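Xylulose kinase (Bifidobacterium adolescentis ATCC 15703, PDB 3I8B) probably transfers a phosphate group from ATP to D-xylulose, giving D-xylulose 5-phosphate, as a kinase of the FGGY family. Local coordinates at residues 451-456 with 484-489; 288-293 with 429-434; 275-280 with 463-468; 406-411 with 445-450; 298-303 with 323-328. All blocks are in the same frame, centred on the assembly; numbering follows the deposited sequence.

Contact 1 (451-456 with 484-489); sequences DVTRPA and LTIDGV
Arg454 and the pair Asp487-Gly488 form a classic beta bulge, in which two residues of the edge strand 486-490 face one residue of its antiparallel neighbour, strand 452-455. The carbonyl of Arg454 serves both: Asp487 N reaches Arg454 O at 2.7 Å, nearly head-on to the carbonyl though bent at the hydrogen, while Gly488 N gives the same oxygen a weak bond. In return Arg454 N donates to Gly488 O at 2.7 Å. Past the bulge, Ala456 N bonds to Thr485 O, coming from above the carbonyl plane.

The side chains sort onto two faces. Thr453 and Val489 share one; there Thr453 CG2, anti to its own N (OG1 has chi1 -67°), meets Ile486 CG2 and CD1, both at 3.8 Å, the two chains crossing at about a right angle. Arg454 lies on the other face, where Gly488 N sits over one side of its guanidinium; a side chain on Gly488 would collide with Arg454 NH2. The arginine chain bends at chi3 (-60°), and its NE makes a salt bridge with Glu490 OE2. Arg441 brings a like charge near NH1, which the neighbouring acids probably offset.

Further out, Thr453 pairs by backbone with Ile428 and Leu430, which ties this surface edge to the interior of the sheet. Asp487 is too far from Arg454 for a direct salt bridge, although the guanidinium and carboxylate planes are only 23° apart. A water spans the gap instead, accepting from Arg454 NH1 at 3.0 Å and donating weakly to Asp487 OD2.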
# COMPACT_ATOMS: atom_id res chain seq x y z
N ASP A 451 -23.51 5.05 4.86
CA ASP A 451 -23.64 3.75 4.23
C ASP A 451 -22.27 3.11 4.08
O ASP A 451 -21.27 3.79 3.84
CB ASP A 451 -24.25 3.91 2.83
CG ASP A 451 -25.74 4.20 2.87
OD1 ASP A 451 -26.28 4.43 3.97
OD2 ASP A 451 -26.36 4.18 1.79
N VAL A 452 -22.22 1.79 4.23
CA VAL A 452 -20.99 1.05 4.04
C VAL A 452 -21.21 -0.02 3.00
O VAL A 452 -21.95 -0.99 3.23
CB VAL A 452 -20.50 0.39 5.35
CG1 VAL A 452 -19.16 -0.32 5.13
CG2 VAL A 452 -20.37 1.44 6.43
N THR A 453 -20.60 0.19 1.83
CA THR A 453 -20.68 -0.76 0.74
C THR A 453 -19.72 -1.93 0.93
O THR A 453 -18.55 -1.74 1.29
CB THR A 453 -20.40 -0.07 -0.61
OG1 THR A 453 -21.44 0.86 -0.90
CG2 THR A 453 -20.29 -1.09 -1.72
N ARG A 454 -20.22 -3.14 0.69
CA ARG A 454 -19.38 -4.34 0.77
C ARG A 454 -19.22 -4.97 -0.62
O ARG A 454 -20.08 -5.72 -1.08
CB ARG A 454 -19.97 -5.37 1.74
CG ARG A 454 -19.79 -5.03 3.20
CD ARG A 454 -20.25 -6.16 4.09
NE ARG A 454 -21.66 -6.47 3.88
CZ ARG A 454 -22.09 -7.56 3.26
NH1 ARG A 454 -21.23 -8.47 2.82
NH2 ARG A 454 -23.40 -7.75 3.10
N PRO A 455 -18.10 -4.65 -1.29
CA PRO A 455 -17.79 -5.25 -2.59
C PRO A 455 -17.59 -6.74 -2.43
O PRO A 455 -17.02 -7.16 -1.43
CB PRO A 455 -16.46 -4.59 -2.98
CG PRO A 455 -16.39 -3.33 -2.15
CD PRO A 455 -17.06 -3.69 -0.86
N ALA A 456 -18.05 -7.54 -3.39
CA ALA A 456 -17.82 -8.98 -3.32
C ALA A 456 -16.32 -9.26 -3.25
O ALA A 456 -15.51 -8.60 -3.91
CB ALA A 456 -18.44 -9.68 -4.51
N LEU A 484 -18.90 -3.94 -11.46
CA LEU A 484 -18.42 -4.29 -10.13
C LEU A 484 -19.48 -5.09 -9.40
O LEU A 484 -20.66 -4.71 -9.40
CB LEU A 484 -18.12 -3.01 -9.36
CG LEU A 484 -17.18 -2.07 -10.13
CD1 LEU A 484 -17.39 -0.64 -9.71
CD2 LEU A 484 -15.73 -2.52 -9.97
N THR A 485 -19.08 -6.19 -8.77
CA THR A 485 -20.02 -6.98 -7.97
C THR A 485 -20.02 -6.51 -6.51
O THR A 485 -18.97 -6.41 -5.87
CB THR A 485 -19.72 -8.49 -8.07
OG1 THR A 485 -19.80 -8.90 -9.44
CG2 THR A 485 -20.73 -9.29 -7.26
N ILE A 486 -21.22 -6.22 -6.00
CA ILE A 486 -21.41 -5.78 -4.62
C ILE A 486 -22.17 -6.85 -3.84
O ILE A 486 -23.24 -7.29 -4.26
CB ILE A 486 -22.20 -4.46 -4.57
CG1 ILE A 486 -21.56 -3.39 -5.46
CG2 ILE A 486 -22.32 -3.96 -3.14
CD1 ILE A 486 -20.16 -3.03 -5.04
N ASP A 487 -21.61 -7.28 -2.70
CA ASP A 487 -22.28 -8.23 -1.81
C ASP A 487 -23.47 -7.60 -1.09
O ASP A 487 -24.49 -8.24 -0.89
CB ASP A 487 -21.31 -8.80 -0.77
CG ASP A 487 -20.67 -10.10 -1.21
OD1 ASP A 487 -21.31 -10.84 -2.00
OD2 ASP A 487 -19.55 -10.40 -0.75
N GLY A 488 -23.32 -6.34 -0.70
CA GLY A 488 -24.37 -5.65 0.02
C GLY A 488 -23.98 -4.25 0.46
O GLY A 488 -22.81 -3.87 0.38
N VAL A 489 -24.98 -3.49 0.90
CA VAL A 489 -24.77 -2.15 1.44
C VAL A 489 -25.37 -2.09 2.85
O VAL A 489 -26.56 -2.36 3.04
CB VAL A 489 -25.43 -1.06 0.57
CG1 VAL A 489 -25.14 0.32 1.14
CG2 VAL A 489 -24.96 -1.16 -0.89
O HOH W 1 -18.33 -8.69 2.02

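Contact 2 (288-293 with 429-434)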
# COMPACT_ATOMS: atom_id res chain seq x y z
N ASP A 288 -13.84 8.36 -2.72
CA ASP A 288 -14.02 7.02 -2.20
C ASP A 288 -12.91 6.70 -1.20
O ASP A 288 -11.76 7.08 -1.40
CB ASP A 288 -13.96 5.98 -3.33
CG ASP A 288 -15.19 6.01 -4.24
OD1 ASP A 288 -16.23 6.56 -3.84
OD2 ASP A 288 -15.09 5.49 -5.37
N VAL A 289 -13.26 6.01 -0.12
CA VAL A 289 -12.27 5.41 0.73
C VAL A 289 -12.58 3.93 0.86
O VAL A 289 -13.75 3.52 0.81
CB VAL A 289 -12.22 6.06 2.12
CG1 VAL A 289 -13.49 5.73 2.89
CG2 VAL A 289 -10.98 5.59 2.88
N SER A 290 -11.54 3.12 0.99
CA SER A 290 -11.71 1.72 1.28
C SER A 290 -11.13 1.45 2.65
O SER A 290 -10.08 2.01 3.01
CB SER A 290 -11.00 0.86 0.24
OG SER A 290 -9.59 0.92 0.41
N ILE A 291 -11.81 0.61 3.42
CA ILE A 291 -11.27 0.13 4.68
C ILE A 291 -11.00 -1.35 4.55
O ILE A 291 -11.92 -2.16 4.43
CB ILE A 291 -12.26 0.37 5.83
CG1 ILE A 291 -12.35 1.86 6.14
CG2 ILE A 291 -11.83 -0.43 7.06
CD1 ILE A 291 -13.63 2.27 6.81
N SER A 292 -9.73 -1.72 4.55
CA SER A 292 -9.37 -3.12 4.52
C SER A 292 -9.11 -3.54 5.96
O SER A 292 -8.16 -3.08 6.60
CB SER A 292 -8.13 -3.33 3.66
OG SER A 292 -7.97 -4.69 3.33
N LEU A 293 -9.97 -4.41 6.47
CA LEU A 293 -9.93 -4.78 7.87
C LEU A 293 -9.49 -6.23 8.04
O LEU A 293 -10.31 -7.14 8.00
CB LEU A 293 -11.31 -4.58 8.49
CG LEU A 293 -11.45 -4.34 9.99
CD1 LEU A 293 -10.55 -3.19 10.46
CD2 LEU A 293 -12.91 -4.04 10.29
N LEU A 429 -16.06 1.89 1.18
CA LEU A 429 -16.06 0.48 0.82
C LEU A 429 -15.39 -0.29 1.94
O LEU A 429 -14.37 0.15 2.46
CB LEU A 429 -15.32 0.23 -0.50
CG LEU A 429 -16.02 0.71 -1.77
CD1 LEU A 429 -16.17 2.21 -1.77
CD2 LEU A 429 -15.26 0.24 -3.01
N LEU A 430 -15.96 -1.43 2.32
CA LEU A 430 -15.41 -2.24 3.39
C LEU A 430 -15.01 -3.60 2.84
O LEU A 430 -15.86 -4.35 2.35
CB LEU A 430 -16.43 -2.40 4.51
CG LEU A 430 -16.02 -3.35 5.64
CD1 LEU A 430 -14.81 -2.78 6.41
CD2 LEU A 430 -17.20 -3.61 6.58
N ILE A 431 -13.72 -3.91 2.93
CA ILE A 431 -13.18 -5.16 2.42
C ILE A 431 -12.33 -5.85 3.46
O ILE A 431 -12.20 -5.37 4.59
CB ILE A 431 -12.31 -4.92 1.18
CG1 ILE A 431 -11.22 -3.89 1.51
CG2 ILE A 431 -13.17 -4.48 -0.00
CD1 ILE A 431 -10.34 -3.50 0.33
N GLY A 432 -11.73 -6.97 3.08
CA GLY A 432 -10.92 -7.76 3.98
C GLY A 432 -11.76 -8.68 4.85
O GLY A 432 -12.99 -8.63 4.83
N GLY A 433 -11.08 -9.51 5.64
CA GLY A 433 -11.72 -10.47 6.53
C GLY A 433 -12.74 -9.87 7.47
O GLY A 433 -13.80 -10.43 7.68
N GLY A 434 -12.42 -8.71 8.04
CA GLY A 434 -13.34 -8.06 8.96
C GLY A 434 -14.70 -7.80 8.35
O GLY A 434 -15.69 -7.61 9.06
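Val289 and Leu429 open a parallel beta ladder that joins strands 288-293 and 427-431 in the middle of the sheet of the C-terminal FGGY domain, which belongs to the actin-like ATPase clan. The backbone bonds alternate: Leu429 N to Val289 O, Ile291 N to Leu429 O at 2.8 Å, Ile431 N to Ile291 O, and Leu293 N to Ile431 O at 3.1 Å. All four are nearly straight at the hydrogen.

Side chains pack on both faces. On one, Leu430 CD1 lies 3.9 Å from Ile291 CG2; helix 396-420 covers Ile291 there through Gln411 and Leu415. On the other, Ile431 CG1 stands between its own N and carbonyl carbon (chi1 54°), which lays it 3.8 Å from Ser292 CB and carries CD1 alongside the serine. Replacing Ile431 by an alanine would probably leave Ser292 CB and Pro455 of the neighbouring strand without this apolar cover.

The glycines turn the chain away from the strand. A side chain on Gly432 would strike Leu293 N, and one on Gly434 would strike Leu293 CB. That close approach lets Gly434 N reach Leu293 O at 2.6 Å, nearly in line with the carbonyl.

Contact 3 (275-280 with 463-468)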
# COMPACT_ATOMS: atom_id res chain seq x y z
N ASN A 275 -1.89 -1.37 -2.97
CA ASN A 275 -3.01 -0.56 -2.49
C ASN A 275 -3.72 0.24 -3.60
O ASN A 275 -4.95 0.21 -3.69
CB ASN A 275 -2.56 0.36 -1.37
CG ASN A 275 -2.26 -0.40 -0.09
OD1 ASN A 275 -1.15 -0.34 0.44
ND2 ASN A 275 -3.24 -1.16 0.38
N ALA A 276 -2.95 0.96 -4.41
CA ALA A 276 -3.51 1.73 -5.52
C ALA A 276 -4.09 0.86 -6.64
O ALA A 276 -5.05 1.25 -7.32
CB ALA A 276 -2.47 2.69 -6.09
N MSE A 277 -3.48 -0.29 -6.87
CA MSE A 277 -3.97 -1.15 -7.94
C MSE A 277 -5.34 -1.70 -7.51
O MSE A 277 -6.29 -1.68 -8.29
CB MSE A 277 -2.97 -2.26 -8.27
CG MSE A 277 -1.69 -1.75 -8.95
SE MSE A 277 -1.71 -1.79 -10.95
CE MSE A 277 -2.96 -0.31 -11.26
N ALA A 278 -5.44 -2.15 -6.25
CA ALA A 278 -6.71 -2.67 -5.74
C ALA A 278 -7.79 -1.61 -5.87
O ALA A 278 -8.92 -1.91 -6.23
CB ALA A 278 -6.58 -3.11 -4.27
N SER A 279 -7.43 -0.36 -5.56
CA SER A 279 -8.38 0.75 -5.63
C SER A 279 -8.91 0.95 -7.06
O SER A 279 -10.11 1.16 -7.26
CB SER A 279 -7.75 2.03 -5.09
OG SER A 279 -7.26 1.82 -3.77
N LEU A 280 -8.01 0.88 -8.03
CA LEU A 280 -8.41 0.92 -9.43
C LEU A 280 -9.35 -0.26 -9.73
O LEU A 280 -10.39 -0.07 -10.33
CB LEU A 280 -7.18 0.89 -10.34
CG LEU A 280 -7.40 1.20 -11.82
CD1 LEU A 280 -7.86 2.63 -12.04
CD2 LEU A 280 -6.14 0.90 -12.61
N ILE A 463 -7.29 -7.56 -10.74
CA ILE A 463 -8.32 -6.90 -11.53
C ILE A 463 -7.91 -5.47 -11.87
O ILE A 463 -8.07 -5.03 -13.00
CB ILE A 463 -9.70 -6.90 -10.82
CG1 ILE A 463 -10.23 -8.33 -10.69
CG2 ILE A 463 -10.70 -6.02 -11.56
CD1 ILE A 463 -11.65 -8.40 -10.21
N GLY A 464 -7.39 -4.74 -10.88
CA GLY A 464 -6.89 -3.39 -11.10
C GLY A 464 -5.78 -3.32 -12.13
O GLY A 464 -5.74 -2.41 -12.96
N ALA A 465 -4.86 -4.28 -12.08
CA ALA A 465 -3.77 -4.30 -13.06
C ALA A 465 -4.31 -4.59 -14.47
O ALA A 465 -3.84 -3.99 -15.45
CB ALA A 465 -2.68 -5.31 -12.67
N ALA A 466 -5.29 -5.48 -14.58
CA ALA A 466 -5.89 -5.75 -15.88
C ALA A 466 -6.63 -4.53 -16.38
O ALA A 466 -6.61 -4.23 -17.57
CB ALA A 466 -6.84 -6.97 -15.82
N ARG A 467 -7.29 -3.81 -15.47
CA ARG A 467 -8.03 -2.61 -15.84
C ARG A 467 -7.09 -1.54 -16.36
O ARG A 467 -7.41 -0.80 -17.30
CB ARG A 467 -8.85 -2.07 -14.65
CG ARG A 467 -9.92 -1.06 -15.05
CD ARG A 467 -10.77 -0.56 -13.86
NE ARG A 467 -11.76 0.42 -14.31
CZ ARG A 467 -12.16 1.49 -13.63
NH1 ARG A 467 -11.67 1.74 -12.42
NH2 ARG A 467 -13.06 2.31 -14.16
N GLN A 468 -5.90 -1.47 -15.79
CA GLN A 468 -4.94 -0.46 -16.23
C GLN A 468 -4.36 -0.83 -17.58
O GLN A 468 -4.14 0.04 -18.42
CB GLN A 468 -3.82 -0.28 -15.20
CG GLN A 468 -2.77 0.76 -15.61
CD GLN A 468 -1.46 0.57 -14.85
OE1 GLN A 468 -0.75 -0.41 -15.07
NE2 GLN A 468 -1.14 1.50 -13.94
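Leu280 O takes a hydrogen bond from Arg467 NH1 at 3.0 Å, joining two helices in a buried crossing, 274-281 and 460-474, that belong to the N- and C-terminal FGGY regions. The short segments cross at 73°, with their axes only 7.3 Å apart. The carbonyl oxygen lies at the edge of the guanidinium, slightly tilted from its plane. Arg467 gets there with CG anti to the backbone N (chi1 -164°) and the chain extended as far as NE, which itself bonds to Pro480 O.

Glycine makes the close crossing possible. At Gly464 a side chain would run into Met277 O, so the helices meet backbone to backbone: Gly464 CA gives a CA-H...O contact to that oxygen at 3.3 Å. Leu280 packs next to it, laying CD2 3.4 Å from Gly464 O and 3.7 Å from Gln468 CB, while CD1 reaches Arg467 NH1.

Met277, a selenomethionine in this crystal, fills the other flank. Its chain is bent at chi2 and chi3, which sets SE beside Ala465 CB at 4.0 Å and turns CE toward Gln468. The crossing lies near the predicted catalytic Asp274 and near Asp11, predicted to matter for activity. Gln468 OE1 is held by Gly271 N on the strand leading into helix 274-281, and its amide nitrogen NE2 stands 3.7 Å from Met277 CE.

Contact 4 (406-411 with 445-450)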
# COMPACT_ATOMS: atom_id res chain seq x y z
N GLY A 406 -14.86 0.32 19.72
CA GLY A 406 -13.51 0.84 19.70
C GLY A 406 -12.86 0.57 18.36
O GLY A 406 -12.24 1.44 17.78
N LEU A 407 -12.99 -0.66 17.88
CA LEU A 407 -12.47 -1.04 16.57
C LEU A 407 -13.00 -0.08 15.50
O LEU A 407 -12.22 0.49 14.74
CB LEU A 407 -12.88 -2.48 16.25
CG LEU A 407 -12.40 -3.13 14.95
CD1 LEU A 407 -12.55 -4.63 15.04
CD2 LEU A 407 -13.15 -2.59 13.74
N LEU A 408 -14.32 0.10 15.46
CA LEU A 408 -14.95 0.95 14.45
C LEU A 408 -14.61 2.42 14.59
O LEU A 408 -14.44 3.11 13.60
CB LEU A 408 -16.47 0.78 14.48
CG LEU A 408 -17.00 -0.45 13.74
CD1 LEU A 408 -16.66 -0.38 12.26
CD2 LEU A 408 -16.42 -1.71 14.34
N CYS A 409 -14.53 2.90 15.84
CA CYS A 409 -14.20 4.29 16.12
C CYS A 409 -12.80 4.69 15.65
O CYS A 409 -12.60 5.82 15.20
CB CYS A 409 -14.34 4.59 17.62
SG CYS A 409 -16.06 4.89 18.13
N SER A 410 -11.84 3.78 15.78
CA SER A 410 -10.49 4.01 15.29
C SER A 410 -10.53 4.22 13.77
O SER A 410 -9.90 5.14 13.26
CB SER A 410 -9.59 2.82 15.62
OG SER A 410 -8.34 2.94 14.96
N GLN A 411 -11.26 3.36 13.07
CA GLN A 411 -11.37 3.50 11.62
C GLN A 411 -12.05 4.83 11.26
O GLN A 411 -11.66 5.50 10.30
CB GLN A 411 -12.12 2.31 11.01
CG GLN A 411 -11.38 0.98 11.11
CD GLN A 411 -9.93 1.07 10.65
OE1 GLN A 411 -9.60 1.79 9.71
NE2 GLN A 411 -9.05 0.33 11.31
N PRO A 445 -22.21 1.32 9.74
CA PRO A 445 -22.85 2.54 9.22
C PRO A 445 -23.11 3.54 10.32
O PRO A 445 -22.86 4.74 10.15
CB PRO A 445 -24.18 2.03 8.66
CG PRO A 445 -23.96 0.57 8.40
CD PRO A 445 -23.02 0.11 9.49
N SER A 446 -23.62 3.04 11.44
CA SER A 446 -23.91 3.83 12.63
C SER A 446 -22.71 4.68 13.08
O SER A 446 -22.82 5.90 13.24
CB SER A 446 -24.35 2.90 13.78
OG SER A 446 -24.25 3.51 15.04
N ILE A 447 -21.58 4.03 13.30
CA ILE A 447 -20.46 4.75 13.88
C ILE A 447 -19.55 5.40 12.82
O ILE A 447 -18.99 6.47 13.06
CB ILE A 447 -19.72 3.92 15.01
CG1 ILE A 447 -18.30 3.55 14.63
CG2 ILE A 447 -20.56 2.73 15.52
CD1 ILE A 447 -17.33 4.60 15.06
N LEU A 448 -19.43 4.80 11.64
CA LEU A 448 -18.66 5.44 10.56
C LEU A 448 -19.39 6.67 10.04
O LEU A 448 -18.77 7.62 9.55
CB LEU A 448 -18.36 4.47 9.42
CG LEU A 448 -17.46 3.28 9.78
CD1 LEU A 448 -17.16 2.47 8.55
CD2 LEU A 448 -16.18 3.77 10.43
N GLY A 449 -20.71 6.66 10.15
CA GLY A 449 -21.51 7.83 9.86
C GLY A 449 -22.08 7.90 8.45
O GLY A 449 -22.52 8.96 8.03
N MSE A 450 -22.06 6.77 7.75
CA MSE A 450 -22.54 6.67 6.36
C MSE A 450 -22.89 5.23 6.02
O MSE A 450 -22.57 4.31 6.76
CB MSE A 450 -21.44 7.05 5.37
CG MSE A 450 -21.08 8.49 5.28
SE MSE A 450 -19.74 8.73 3.86
CE MSE A 450 -19.82 10.68 3.83
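Ile447 lays its ethyl arm against helix 396-420, and this is the tight part of the contact. Its CG1 comes within 3.3 Å of Leu408 CB, and its CD1 lies 3.3 Å from both CA and SG of Cys409. The chi1 of 114° falls between staggered positions, so the exact pose of the arm, and with it these very short distances, is doubtful; that the arm lies against Leu408 and Cys409 is not. A glycine in place of Ile447 would probably open a gap beside Leu408 CB and leave Cys409 SG without its contact from helix 438-448.

One residue on, the packing relaxes. Leu448 CD2 rests 3.7 Å from Leu408 O, whereas its CG is 4.5 Å from Leu408 CD1 and its CD2 is 4.4 Å from Gln411 CB. On the partly exposed side of helix 438-448, Ser446 OG bonds Thr495 OG1.

Strand 288-293 touches both helices through Ile291, and Arg412 NE bonds to Ile447 O. Between the two segments there is no hydrogen bond: mainly apolar side chains meet, with Leu408 O and Cys409 SG also touched, which implies that close packing holds these two neighbouring helices together on one face of the sheet.

Contact 5 (298-303 with 323-328)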
# COMPACT_ATOMS: atom_id res chain seq x y z
N VAL A 298 -6.21 -0.93 7.03
CA VAL A 298 -5.73 0.05 6.06
C VAL A 298 -6.90 0.86 5.52
O VAL A 298 -7.78 0.31 4.86
CB VAL A 298 -5.04 -0.62 4.86
CG1 VAL A 298 -4.65 0.42 3.83
CG2 VAL A 298 -3.82 -1.41 5.31
N ALA A 299 -6.92 2.15 5.83
CA ALA A 299 -7.88 3.07 5.24
C ALA A 299 -7.22 3.89 4.13
O ALA A 299 -6.32 4.69 4.38
CB ALA A 299 -8.46 3.99 6.31
N ALA A 300 -7.67 3.69 2.89
CA ALA A 300 -7.08 4.36 1.75
C ALA A 300 -8.16 5.12 0.99
O ALA A 300 -9.17 4.55 0.58
CB ALA A 300 -6.40 3.35 0.83
N ALA A 301 -7.96 6.43 0.84
CA ALA A 301 -8.92 7.25 0.13
C ALA A 301 -8.26 7.82 -1.12
O ALA A 301 -7.04 8.02 -1.15
CB ALA A 301 -9.42 8.40 1.02
N ILE A 302 -9.07 8.07 -2.14
CA ILE A 302 -8.57 8.74 -3.32
C ILE A 302 -8.83 10.23 -3.19
O ILE A 302 -9.96 10.67 -3.00
CB ILE A 302 -9.21 8.19 -4.58
CG1 ILE A 302 -8.92 6.69 -4.64
CG2 ILE A 302 -8.67 8.90 -5.83
CD1 ILE A 302 -10.00 5.94 -5.27
N SER A 303 -7.74 11.00 -3.32
CA SER A 303 -7.74 12.44 -3.11
C SER A 303 -7.37 13.17 -4.40
O SER A 303 -6.40 12.82 -5.08
CB SER A 303 -6.72 12.78 -2.00
OG SER A 303 -6.54 14.18 -1.87
N HIS A 323 -3.95 10.72 -9.54
CA HIS A 323 -4.33 11.46 -8.33
C HIS A 323 -3.59 10.99 -7.08
O HIS A 323 -2.45 10.54 -7.15
CB HIS A 323 -5.85 11.42 -8.16
CG HIS A 323 -6.58 12.04 -9.30
ND1 HIS A 323 -7.15 11.30 -10.31
CD2 HIS A 323 -6.80 13.34 -9.61
CE1 HIS A 323 -7.72 12.12 -11.18
NE2 HIS A 323 -7.51 13.36 -10.78
N TYR A 324 -4.26 11.07 -5.93
CA TYR A 324 -3.57 10.83 -4.67
C TYR A 324 -4.25 9.81 -3.77
O TYR A 324 -5.47 9.66 -3.79
CB TYR A 324 -3.31 12.16 -3.96
CG TYR A 324 -2.38 13.01 -4.80
CD1 TYR A 324 -1.00 12.88 -4.69
CD2 TYR A 324 -2.88 13.89 -5.75
CE1 TYR A 324 -0.14 13.62 -5.48
CE2 TYR A 324 -2.03 14.64 -6.55
CZ TYR A 324 -0.66 14.49 -6.42
OH TYR A 324 0.21 15.23 -7.20
N LEU A 325 -3.42 9.10 -3.01
CA LEU A 325 -3.83 8.01 -2.13
C LEU A 325 -3.34 8.20 -0.68
O LEU A 325 -2.38 7.55 -0.24
CB LEU A 325 -3.32 6.67 -2.69
CG LEU A 325 -3.91 5.40 -2.07
CD1 LEU A 325 -5.27 5.14 -2.67
CD2 LEU A 325 -2.99 4.21 -2.30
N PRO A 326 -3.97 9.12 0.05
CA PRO A 326 -3.70 9.18 1.50
C PRO A 326 -4.01 7.82 2.11
O PRO A 326 -5.11 7.30 1.93
CB PRO A 326 -4.72 10.21 2.00
CG PRO A 326 -5.75 10.32 0.88
CD PRO A 326 -4.90 10.18 -0.36
N LEU A 327 -3.04 7.25 2.82
CA LEU A 327 -3.16 5.88 3.29
C LEU A 327 -2.89 5.80 4.79
O LEU A 327 -1.81 6.18 5.25
CB LEU A 327 -2.19 4.98 2.54
CG LEU A 327 -2.41 3.50 2.83
CD1 LEU A 327 -3.00 2.83 1.61
CD2 LEU A 327 -1.08 2.86 3.21
N ALA A 328 -3.86 5.29 5.54
CA ALA A 328 -3.80 5.25 6.99
C ALA A 328 -3.76 3.83 7.50
O ALA A 328 -4.78 3.13 7.47
CB ALA A 328 -4.98 5.99 7.58
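Leu327 and Leu325 both turn CG anti to the backbone N (chi1 -171° and -167°), which brings each CD1 over Ala300 CB, at 3.5 Å and 4.1 Å. They do this across an antiparallel pair, strands 297-301 and 324-330, in the mixed sheet of the C-terminal FGGY domain. Val298 CG1 extends the apolar patch, meeting Leu327 CD1 at 3.7 Å, and helix 274-281 covers it with Asn275. Leu325 also lies near Gln74, a predicted substrate-binding residue.

The opposite face carries Ala299 and Ala328, whose short side chains let Cys414 of helix 396-420 settle on both. Their backbones bond twice, Ala299 N to Ala328 O and Ala328 N to Ala299 O, and Ala301 N continues the ladder to Pro326 O.

Pro326 interrupts it. Having no N-H to offer, it sets its ring carbon CD 3.1 Å from Ala301 O and 3.6 Å from Ser303 CB. A single further bridge joins Ser303 and Tyr324, where Ser303 N reaches Tyr324 O at 2.7 Å. Arg196 makes a cation-pi contact with the tyrosine ring. Tyr324 N bonds back to Ser303 O in the carbonyl plane, and the same oxygen lies at the ring edge, 3.7 Å from Tyr324 CD2.

Contacts 5, 2 and 1 run across one mixed sheet of the C-terminal domain, from strand 324-330 to the edge strand 486-490. Neighbouring centres are 12 and 10 Å apart. Ser290 N-Ala300 O and Thr453 O-Leu430 N, probable hydrogen bonds, splice them together. Contact 4 packs a helix pair against this sheet, Leu293 meeting Leu407, with its centre 12 Å from that of contact 2. Contact 3, its centre 26 Å from that of contact 4, has Asn275 touching Leu325 and Leu327 of contact 5. Along the chain, contact 3 spans contacts 2, 4 and 5 and alternates with contact 1, so it brings the N- and C-terminal regions together near the predicted active site, while contacts 1 and 4 lie away from it.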